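Local structure of oxidized polyvinyl alcohol hydrolase (3WLA) at residues Arg33-Val38 / Val135-Ala140; Gly79-Ser84 / Trp149-Lys154; Gly181-Ser186 / Leu297-Thr302. The protein hydrolyses beta-diketones such as nonane-4,6-dione and cleaves oxidized polyvinyl alcohol in the second step of polyvinyl alcohol degradation. All blocks are in the same frame, centred on the assembly; numbering follows the deposited sequence.

Interaction 1 of 3, residues Arg33-Val38 / Val135-Ala140; sequences RAFVVV and VRFLEA
Of the helical segment V135-A140, F137 makes the whole contact, laying its ring against R33, A34 and F35. From F137 the ring runs toward the strand, CG anti to its own backbone N. R33 wraps over one face: CB sits 3.7 Å from the centroid of the F137 ring, a CH-pi contact 26° off the normal. Because the R33 chain bends at both chi2 and chi3, its guanidinium folds back over the CD2 rim of the same face, with CZ 3.5 Å from F137 CD2 and the two planes 33° apart. A salt bridge from NH1 to D134 and a hydrogen bond from NH2 to V86 O hold the charged end there. Helix 133-145 packs here on the sheet of the alpha/beta-hydrolase fold: the axes of segments 33-38 and 135-140 cross at -46° and approach to 10.4 Å. At its edge the F137 ring meets A34 O, 3.6 Å from CZ, and F35, whose CD1 lies 3.7 Å from F137 CZ with the two side chains oblique. L138, next along the helix, turns its side chain to P85 of strand 81-85.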
# COMPACT_ATOMS: atom_id res chain seq x y z
N ARG A 33 -6.42 7.16 16.89
CA ARG A 33 -6.07 6.05 15.99
C ARG A 33 -5.49 4.86 16.74
O ARG A 33 -5.03 4.98 17.89
CB ARG A 33 -5.11 6.55 14.92
CG ARG A 33 -5.60 7.76 14.09
CD ARG A 33 -6.94 7.46 13.35
NE ARG A 33 -6.80 6.33 12.41
CZ ARG A 33 -6.42 6.47 11.13
NH1 ARG A 33 -6.12 7.67 10.63
NH2 ARG A 33 -6.39 5.42 10.34
N ALA A 34 -5.54 3.71 16.09
CA ALA A 34 -5.09 2.46 16.67
C ALA A 34 -4.19 1.68 15.70
O ALA A 34 -4.29 1.85 14.46
CB ALA A 34 -6.31 1.62 17.08
N PHE A 35 -3.35 0.81 16.26
CA PHE A 35 -2.43 -0.02 15.45
C PHE A 35 -1.83 -1.15 16.30
O PHE A 35 -1.77 -1.07 17.55
CB PHE A 35 -1.32 0.85 14.82
CG PHE A 35 -0.52 1.66 15.81
CD1 PHE A 35 -0.83 2.97 16.08
CD2 PHE A 35 0.59 1.08 16.47
CE1 PHE A 35 -0.05 3.75 17.00
CE2 PHE A 35 1.39 1.81 17.37
CZ PHE A 35 1.08 3.14 17.65
N VAL A 36 -1.45 -2.24 15.63
CA VAL A 36 -0.91 -3.41 16.32
C VAL A 36 0.59 -3.51 16.07
O VAL A 36 1.05 -3.48 14.94
CB VAL A 36 -1.68 -4.66 15.85
CG1 VAL A 36 -1.18 -5.91 16.52
CG2 VAL A 36 -3.17 -4.49 16.16
N VAL A 37 1.37 -3.61 17.15
CA VAL A 37 2.83 -3.70 17.07
C VAL A 37 3.29 -5.14 17.36
O VAL A 37 2.88 -5.73 18.37
CB VAL A 37 3.49 -2.73 18.11
CG1 VAL A 37 5.05 -2.90 18.11
CG2 VAL A 37 3.15 -1.29 17.73
N VAL A 38 4.05 -5.72 16.44
CA VAL A 38 4.59 -7.10 16.61
C VAL A 38 6.08 -6.96 16.43
O VAL A 38 6.59 -7.03 15.32
CB VAL A 38 4.03 -8.09 15.55
CG1 VAL A 38 4.41 -9.54 15.92
CG2 VAL A 38 2.50 -7.98 15.47
N VAL A 135 -2.21 9.25 5.27
CA VAL A 135 -0.79 9.26 4.94
C VAL A 135 0.02 9.78 6.14
O VAL A 135 1.10 9.28 6.43
CB VAL A 135 -0.49 10.16 3.72
CG1 VAL A 135 1.04 10.34 3.56
CG2 VAL A 135 -1.05 9.53 2.43
N ARG A 136 -0.51 10.77 6.87
CA ARG A 136 0.21 11.36 7.99
C ARG A 136 0.24 10.44 9.20
O ARG A 136 1.25 10.37 9.91
CB ARG A 136 -0.40 12.72 8.36
CG ARG A 136 0.06 13.84 7.38
CD ARG A 136 -0.57 15.20 7.68
NE ARG A 136 -2.03 15.23 7.62
CZ ARG A 136 -2.71 15.70 6.57
NH1 ARG A 136 -2.07 16.17 5.48
NH2 ARG A 136 -4.04 15.71 6.62
N PHE A 137 -0.86 9.75 9.42
CA PHE A 137 -0.95 8.80 10.50
C PHE A 137 0.10 7.70 10.35
O PHE A 137 0.88 7.42 11.32
CB PHE A 137 -2.33 8.16 10.55
CG PHE A 137 -2.41 7.00 11.51
CD1 PHE A 137 -1.93 7.14 12.83
CD2 PHE A 137 -2.97 5.77 11.12
CE1 PHE A 137 -2.01 6.08 13.75
CE2 PHE A 137 -3.06 4.70 12.04
CZ PHE A 137 -2.57 4.87 13.36
N LEU A 138 0.13 7.06 9.17
CA LEU A 138 1.06 5.98 8.94
C LEU A 138 2.49 6.44 9.27
O LEU A 138 3.21 5.73 9.94
CB LEU A 138 0.97 5.47 7.47
CG LEU A 138 -0.44 4.92 7.17
CD1 LEU A 138 -0.57 4.77 5.70
CD2 LEU A 138 -0.78 3.63 7.96
N GLU A 139 2.89 7.63 8.81
CA GLU A 139 4.27 8.05 9.13
C GLU A 139 4.51 8.28 10.64
O GLU A 139 5.53 7.85 11.19
CB GLU A 139 4.63 9.32 8.37
CG GLU A 139 6.05 9.82 8.69
CD GLU A 139 6.37 11.12 8.01
OE1 GLU A 139 5.82 11.41 6.91
OE2 GLU A 139 7.21 11.86 8.57
N ALA A 140 3.57 8.98 11.28
CA ALA A 140 3.63 9.32 12.69
C ALA A 140 3.67 8.07 13.53
O ALA A 140 4.42 7.98 14.54
CB ALA A 140 2.43 10.17 13.05

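Interaction 2 of 3, residues Gly79-Ser84 / Trp149-Lys154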
# COMPACT_ATOMS: atom_id res chain seq x y z
N GLY A 79 13.02 -11.08 11.72
CA GLY A 79 13.71 -9.84 11.98
C GLY A 79 13.02 -8.55 11.66
O GLY A 79 13.58 -7.49 11.89
N TYR A 80 11.82 -8.64 11.12
CA TYR A 80 11.08 -7.43 10.78
C TYR A 80 10.20 -6.93 11.91
O TYR A 80 9.56 -7.74 12.62
CB TYR A 80 10.15 -7.70 9.62
CG TYR A 80 10.91 -7.94 8.38
CD1 TYR A 80 11.30 -6.87 7.60
CD2 TYR A 80 11.29 -9.22 8.02
CE1 TYR A 80 12.09 -7.07 6.45
CE2 TYR A 80 12.07 -9.42 6.89
CZ TYR A 80 12.47 -8.32 6.12
OH TYR A 80 13.31 -8.50 5.02
N MET A 81 10.19 -5.61 12.10
CA MET A 81 9.24 -5.02 13.05
C MET A 81 7.94 -4.89 12.19
O MET A 81 7.97 -4.23 11.14
CB MET A 81 9.70 -3.63 13.47
CG MET A 81 8.57 -2.76 13.98
SD MET A 81 7.72 -3.41 15.45
CE MET A 81 8.76 -2.63 16.74
N VAL A 82 6.84 -5.51 12.61
CA VAL A 82 5.58 -5.43 11.83
C VAL A 82 4.59 -4.50 12.58
O VAL A 82 4.31 -4.71 13.78
CB VAL A 82 4.97 -6.86 11.70
CG1 VAL A 82 3.66 -6.88 10.82
CG2 VAL A 82 6.02 -7.79 11.09
N ILE A 83 4.10 -3.45 11.91
CA ILE A 83 3.12 -2.56 12.54
C ILE A 83 1.90 -2.51 11.58
O ILE A 83 2.02 -2.08 10.44
CB ILE A 83 3.69 -1.13 12.72
CG1 ILE A 83 5.02 -1.16 13.45
CG2 ILE A 83 2.70 -0.24 13.53
CD1 ILE A 83 5.77 0.14 13.29
N SER A 84 0.73 -2.98 12.02
CA SER A 84 -0.43 -2.95 11.15
C SER A 84 -1.40 -1.90 11.73
O SER A 84 -1.82 -2.03 12.90
CB SER A 84 -1.11 -4.31 11.09
OG SER A 84 -2.08 -4.35 10.04
N TRP A 149 11.53 0.78 20.09
CA TRP A 149 12.33 -0.30 19.47
C TRP A 149 13.26 0.34 18.45
O TRP A 149 12.93 1.37 17.89
CB TRP A 149 11.45 -1.34 18.76
CG TRP A 149 10.65 -2.18 19.71
CD1 TRP A 149 10.97 -3.42 20.19
CD2 TRP A 149 9.36 -1.86 20.25
NE1 TRP A 149 9.96 -3.89 21.01
CE2 TRP A 149 8.96 -2.95 21.06
CE3 TRP A 149 8.51 -0.77 20.13
CZ2 TRP A 149 7.75 -2.96 21.74
CZ3 TRP A 149 7.30 -0.79 20.81
CH2 TRP A 149 6.93 -1.87 21.59
N LYS A 150 14.44 -0.23 18.21
CA LYS A 150 15.34 0.38 17.24
C LYS A 150 14.95 -0.01 15.81
O LYS A 150 15.02 -1.18 15.44
CB LYS A 150 16.79 -0.03 17.52
CG LYS A 150 17.34 0.60 18.82
CD LYS A 150 18.87 0.62 18.88
CE LYS A 150 19.38 1.97 19.40
NZ LYS A 150 19.18 3.14 18.46
N LEU A 151 14.55 0.98 15.02
CA LEU A 151 14.12 0.72 13.63
C LEU A 151 15.15 1.23 12.60
O LEU A 151 15.96 2.11 12.91
CB LEU A 151 12.75 1.39 13.39
CG LEU A 151 11.65 1.12 14.43
CD1 LEU A 151 10.36 1.87 14.09
CD2 LEU A 151 11.40 -0.37 14.48
N ASP A 152 15.13 0.67 11.38
CA ASP A 152 16.07 1.10 10.34
C ASP A 152 15.40 2.17 9.48
O ASP A 152 14.57 1.87 8.64
CB ASP A 152 16.44 -0.09 9.48
CG ASP A 152 17.46 0.27 8.40
OD1 ASP A 152 17.62 1.49 8.09
OD2 ASP A 152 18.07 -0.69 7.85
N ARG A 153 15.79 3.43 9.68
CA ARG A 153 15.22 4.56 8.93
C ARG A 153 15.26 4.40 7.41
O ARG A 153 14.44 4.99 6.70
CB ARG A 153 15.94 5.86 9.33
CG ARG A 153 15.50 7.11 8.56
CD ARG A 153 14.11 7.59 9.00
NE ARG A 153 13.60 8.74 8.25
CZ ARG A 153 13.11 8.69 7.00
NH1 ARG A 153 13.07 7.54 6.34
NH2 ARG A 153 12.64 9.80 6.43
N LYS A 154 16.18 3.60 6.90
CA LYS A 154 16.31 3.40 5.46
C LYS A 154 15.60 2.17 4.93
O LYS A 154 15.70 1.84 3.75
CB LYS A 154 17.79 3.36 5.09
CG LYS A 154 18.42 4.73 5.30
CD LYS A 154 19.87 4.73 4.94
CE LYS A 154 20.47 6.12 5.14
NZ LYS A 154 21.97 6.03 5.08
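A single methionine methyl rests on one face of an indole: M81 CE lies 3.4 Å above the plane of the W149 ring, offset toward its rim and 3.5 Å from W149 CG. The sulfur stays behind, so it is the methyl that sits over the CG-CD2 side of the indole, with W149 CB close by. M81 opens strand 81-85 of the central sheet of this alpha/beta hydrolase, while W149 lies in the link between helix 133-145 and strand 155-161; the contact therefore ties strand 81-85, an inner strand, to the chain that returns to the sheet. The two side chains meet at about a right angle. CG of M81 is anti to the backbone N (chi1 158°), and bends at chi2 and chi3 then carry CE over to the tryptophan. Nearer the backbone the same side chain meets L151: CD2 of the leucine, one branch only, reaches M81 CG at 3.7 Å and M81 CB at 3.8 Å. P39, P40, V37 and V145 also pack on M81, and W149 itself touches P39 and V37, making an apolar cluster at this end of strand 81-85. With an alanine in place of W149, the M81 methyl would probably lose the flat surface it rests on and be freer to turn about chi3. Past L151 the link turns a corner, where D152 forms an Asx turn, its OD2 in a salt bridge with R155. K154 N donates to D152 OD1 at 2.8 Å, arriving from above the carboxylate plane, 37° out of it, with an N-H...O angle of 149°.

Interaction 3 of 3, residues Gly181-Ser186 / Leu297-Thr302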
# COMPACT_ATOMS: atom_id res chain seq x y z
N GLY A 181 10.00 2.32 0.28
CA GLY A 181 9.27 1.61 -0.77
C GLY A 181 8.08 0.83 -0.19
O GLY A 181 7.62 1.06 0.95
N GLY A 182 7.58 -0.13 -0.94
CA GLY A 182 6.44 -0.85 -0.40
C GLY A 182 5.88 -1.83 -1.40
O GLY A 182 6.38 -1.95 -2.56
N MET A 183 4.85 -2.56 -0.96
CA MET A 183 4.25 -3.56 -1.82
C MET A 183 2.73 -3.40 -1.97
O MET A 183 1.97 -3.96 -1.18
CB MET A 183 4.55 -4.97 -1.31
CG MET A 183 3.93 -6.08 -2.18
SD MET A 183 4.63 -7.66 -1.81
CE MET A 183 4.31 -7.86 0.01
N PRO A 184 2.29 -2.61 -2.96
CA PRO A 184 0.87 -2.41 -3.18
C PRO A 184 0.32 -3.63 -3.88
O PRO A 184 0.69 -3.94 -5.03
CB PRO A 184 0.81 -1.16 -4.06
CG PRO A 184 2.15 -1.13 -4.68
CD PRO A 184 3.09 -1.60 -3.65
N ILE A 185 -0.53 -4.39 -3.19
CA ILE A 185 -1.10 -5.56 -3.84
C ILE A 185 -2.50 -5.27 -4.35
O ILE A 185 -3.40 -4.97 -3.58
CB ILE A 185 -1.15 -6.75 -2.88
CG1 ILE A 185 0.25 -7.04 -2.37
CG2 ILE A 185 -1.80 -7.92 -3.61
CD1 ILE A 185 0.40 -8.06 -1.23
N SER A 186 -2.70 -5.38 -5.67
CA SER A 186 -3.99 -5.09 -6.28
C SER A 186 -4.64 -3.82 -5.73
O SER A 186 -5.74 -3.85 -5.17
CB SER A 186 -4.96 -6.25 -6.10
OG SER A 186 -4.36 -7.47 -6.46
N LEU A 297 7.93 -13.32 2.75
CA LEU A 297 9.33 -13.18 3.17
C LEU A 297 10.25 -12.86 1.97
O LEU A 297 11.19 -12.10 2.12
CB LEU A 297 9.83 -14.44 3.83
CG LEU A 297 11.31 -14.41 4.24
CD1 LEU A 297 11.55 -13.34 5.35
CD2 LEU A 297 11.67 -15.83 4.77
N TRP A 298 9.95 -13.43 0.81
CA TRP A 298 10.72 -13.16 -0.38
C TRP A 298 10.56 -11.71 -0.72
O TRP A 298 11.55 -11.00 -0.97
CB TRP A 298 10.22 -13.98 -1.57
CG TRP A 298 10.86 -13.52 -2.87
CD1 TRP A 298 12.14 -13.81 -3.33
CD2 TRP A 298 10.29 -12.61 -3.81
NE1 TRP A 298 12.37 -13.11 -4.49
CE2 TRP A 298 11.26 -12.37 -4.81
CE3 TRP A 298 9.05 -11.96 -3.91
CZ2 TRP A 298 11.03 -11.49 -5.89
CZ3 TRP A 298 8.82 -11.09 -4.99
CH2 TRP A 298 9.80 -10.86 -5.96
N ALA A 299 9.31 -11.24 -0.70
CA ALA A 299 9.05 -9.86 -1.08
C ALA A 299 9.73 -8.86 -0.12
O ALA A 299 10.36 -7.88 -0.56
CB ALA A 299 7.53 -9.59 -1.13
N LEU A 300 9.60 -9.11 1.18
CA LEU A 300 10.21 -8.18 2.13
C LEU A 300 11.73 -8.23 2.07
O LEU A 300 12.36 -7.17 2.12
CB LEU A 300 9.73 -8.39 3.58
CG LEU A 300 8.48 -7.61 4.06
CD1 LEU A 300 8.82 -6.11 4.34
CD2 LEU A 300 7.38 -7.74 3.02
N ASN A 301 12.33 -9.42 1.99
CA ASN A 301 13.81 -9.48 1.87
C ASN A 301 14.25 -8.77 0.58
O ASN A 301 15.33 -8.15 0.56
CB ASN A 301 14.32 -10.91 1.84
CG ASN A 301 14.30 -11.55 3.18
OD1 ASN A 301 14.27 -10.88 4.23
ND2 ASN A 301 14.36 -12.87 3.18
N THR A 302 13.46 -8.87 -0.49
CA THR A 302 13.80 -8.21 -1.75
C THR A 302 13.79 -6.67 -1.52
O THR A 302 14.70 -5.95 -1.94
CB THR A 302 12.78 -8.58 -2.87
OG1 THR A 302 12.91 -9.97 -3.19
CG2 THR A 302 13.01 -7.77 -4.14
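M183 reaches from the strand to the helix, and its thioether end makes the contact: SD lies 3.5 Å from A299 CB, and CE lies 3.8 Å from the same methyl. CE also approaches L300, more loosely, at 4.3 Å from CD2. The backbone stays well back, with the CA atoms of M183 and A299 8.0 Å apart, and the small alanine side chain is what the sulfur settles against. Stretched out through chi1 (180°) and chi2, the methionine spans this gap and turns only at chi3, which swings CE beside the helix. W50 of strand 47-53 touches both M183 and L300, and V237 of the neighbouring strand 232-238 packs on M183 as well.

Strand 181-185 is an inner parallel strand of the alpha/beta-hydrolase sheet, and helix 292-304 packs on one side of that sheet. M183 shares backbone hydrogen bonds with L158 and G160, the latter in a GxSxG sequence consistent with a nucleophile elbow at S162. Just past the strand, S186 OG is hydrogen-bonded to D243 OD2, and its side chain touches H285; D243 and H285 probably complete a charge-relay triad with S162.

One turn of the helix is stitched by T302, which gives its backbone N and its OG1 to W298 O, the two donors coming from opposite faces of the carbonyl plane. OG1, 2.8 Å from W298 O, also sits over one face of the W298 ring.

In the fold
All three contacts belong to the core and reach the same central sheet, though W149 of interaction 2 is partly exposed while the touching residues of interactions 1 and 3 are buried. Interactions 1 and 2 are neighbours: strands 31-38 and 81-85 lie side by side, probably hydrogen-bonded from V36 N to S84 O and from V38 N to V82 O, and helix 133-145 leads into the link used by interaction 2. Interaction 3 sits further along the sheet and meets interaction 2 through Y80 OH and N301 OD1, probably hydrogen-bonded. Interaction 1 lays an arginine over an aromatic ring, whereas interactions 2 and 3 are each carried by a methionine, against an indole face in one and an alanine methyl in the other.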